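Possible transcriptional regulatory arsR-family protein (Mycobacterium bovis, PDB 3GW2) probably binds DNA through a winged helix-turn-helix domain as an ArsR-family transcriptional regulator, within a network that coordinates tolerance to the antitubercular drug bedaquiline. Local coordinates at residues E69-R72 with Q77-R80. Residues are numbered along the deposited sequence; the frame is centred on the assembly and turned at random. Where two conformers were deposited one is given.
Sequences EARR and QYYR
A70 and Y79 face each other in a non-hydrogen-bonded pair of two antiparallel strands, and the methyl of A70 sits over the Y79 ring in a CH-pi contact, CB lying 3.8 Å from the centroid of the Y79 ring. This is the tight part of the contact: Y79 is buried, its side chain also touching V68 and V41. Paired backbone hydrogen bonds flank it, E69 with R80 and R71 with Y78; R71 O accepts from Y78 N at 2.8 Å, and E69 N gives to R80 O at 2.7 Å. The opposite face, bearing E69, R71, Y78 and R80, is more open to solvent, E69 being exposed, yet it carries an ordered stack. There the R71 guanidinium lies flat on the Y78 ring, planes 3° apart, with NH2 of R71 3.8 Å from CG of Y78. With chi1 at 62°, CG of R71 is wedged between backbone N and carbonyl carbon, and the extended chain beyond it carries the guanidinium to the ring. Salt bridges to E38 through NH2 and E73 through NH1 fix its rotation. On the face of A70 and Y79, but nearer the hairpin turn, exposed R72 stacks on the Q77 amide, planes 18° apart, NH2 of R72 3.5 Å from NE2 of Q77. Strands 68-73 and 76-81, following the helix-turn-helix, form the β-hairpin wing of the winged-helix fold typical of ArsR-family repressors.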
loop_
_atom_site.group_PDB
_atom_site.type_symbol
_atom_site.label_atom_id
_atom_site.label_comp_id
_atom_site.label_asym_id
_atom_site.label_seq_id
_atom_site.Cartn_x
_atom_site.Cartn_y
_atom_site.Cartn_z
ATOM N N GLU A 69 -1.224 11.937 -11.077
ATOM C CA GLU A 69 -0.808 12.287 -12.435
ATOM C C GLU A 69 -0.300 13.714 -12.440
ATOM O O GLU A 69 -0.593 14.478 -11.519
ATOM C CB GLU A 69 -1.949 12.114 -13.436
ATOM C CG GLU A 69 -2.476 10.687 -13.476
ATOM C CD GLU A 69 -2.492 10.097 -14.861
ATOM O OE1 GLU A 69 -2.529 10.872 -15.843
ATOM O OE2 GLU A 69 -2.478 8.846 -14.973
ATOM N N ALA A 70 0.467 14.059 -13.471
ATOM C CA ALA A 70 1.119 15.350 -13.559
ATOM C C ALA A 70 0.883 15.991 -14.916
ATOM O O ALA A 70 0.708 15.303 -15.919
ATOM C CB ALA A 70 2.608 15.208 -13.300
ATOM N N ARG A 71 0.860 17.314 -14.932
ATOM C CA ARG A 71 0.875 18.071 -16.172
ATOM C C ARG A 71 1.799 19.260 -16.010
ATOM O O ARG A 71 1.969 19.785 -14.904
ATOM C CB ARG A 71 -0.533 18.517 -16.580
ATOM C CG ARG A 71 -1.221 19.431 -15.595
ATOM C CD ARG A 71 -2.585 19.887 -16.097
ATOM N NE ARG A 71 -3.130 20.859 -15.154
ATOM C CZ ARG A 71 -2.958 22.180 -15.252
ATOM N NH1 ARG A 71 -2.275 22.707 -16.273
ATOM N NH2 ARG A 71 -3.476 22.974 -14.325
ATOM N N ARG A 72 2.410 19.660 -17.117
ATOM C CA ARG A 72 3.354 20.766 -17.155
ATOM C C ARG A 72 2.643 21.986 -17.749
ATOM O O ARG A 72 2.078 21.904 -18.840
ATOM C CB ARG A 72 4.554 20.363 -18.026
ATOM C CG ARG A 72 5.700 21.379 -18.118
ATOM C CD ARG A 72 6.835 21.056 -17.154
ATOM N NE ARG A 72 7.220 19.644 -17.210
ATOM C CZ ARG A 72 8.196 19.100 -16.485
ATOM N NH1 ARG A 72 8.907 19.844 -15.643
ATOM N NH2 ARG A 72 8.465 17.803 -16.603
ATOM N N GLN A 77 4.573 22.592 -12.594
ATOM C CA GLN A 77 4.061 21.253 -12.759
ATOM C C GLN A 77 2.911 21.076 -11.758
ATOM O O GLN A 77 3.043 21.410 -10.571
ATOM C CB GLN A 77 5.181 20.264 -12.455
ATOM C CG GLN A 77 5.372 19.164 -13.469
ATOM C CD GLN A 77 6.393 18.137 -13.014
ATOM O OE1 GLN A 77 7.066 18.315 -11.992
ATOM N NE2 GLN A 77 6.506 17.050 -13.763
ATOM N N TYR A 78 1.783 20.576 -12.237
ATOM C CA TYR A 78 0.602 20.378 -11.403
ATOM C C TYR A 78 0.327 18.888 -11.236
ATOM O O TYR A 78 0.283 18.138 -12.212
ATOM C CB TYR A 78 -0.620 21.092 -12.002
ATOM C CG TYR A 78 -0.477 22.597 -12.042
ATOM C CD1 TYR A 78 -0.981 23.394 -11.012
ATOM C CD2 TYR A 78 0.171 23.232 -13.107
ATOM C CE1 TYR A 78 -0.843 24.790 -11.041
ATOM C CE2 TYR A 78 0.317 24.625 -13.144
ATOM C CZ TYR A 78 -0.187 25.395 -12.104
ATOM O OH TYR A 78 -0.044 26.771 -12.136
ATOM N N TYR A 79 0.139 18.469 -9.994
ATOM C CA TYR A 79 -0.128 17.063 -9.682
ATOM C C TYR A 79 -1.539 16.909 -9.149
ATOM O O TYR A 79 -2.041 17.798 -8.455
ATOM C CB TYR A 79 0.848 16.553 -8.617
ATOM C CG TYR A 79 2.184 16.108 -9.151
ATOM C CD1 TYR A 79 2.435 14.756 -9.383
ATOM C CD2 TYR A 79 3.193 17.032 -9.436
ATOM C CE1 TYR A 79 3.660 14.318 -9.874
ATOM C CE2 TYR A 79 4.440 16.606 -9.924
ATOM C CZ TYR A 79 4.656 15.242 -10.138
ATOM O OH TYR A 79 5.863 14.783 -10.607
ATOM N N ARG A 80 -2.168 15.789 -9.473
ATOM C CA ARG A 80 -3.441 15.440 -8.879
ATOM C C ARG A 80 -3.575 13.947 -8.680
ATOM O O ARG A 80 -2.910 13.143 -9.327
ATOM C CB ARG A 80 -4.629 15.941 -9.706
ATOM C CG ARG A 80 -4.426 16.016 -11.200
ATOM C CD ARG A 80 -4.253 14.692 -11.878
ATOM N NE ARG A 80 -5.045 14.560 -13.113
ATOM C CZ ARG A 80 -4.682 14.997 -14.318
ATOM N NH1 ARG A 80 -3.550 15.665 -14.511
ATOM N NH2 ARG A 80 -5.481 14.782 -15.349
#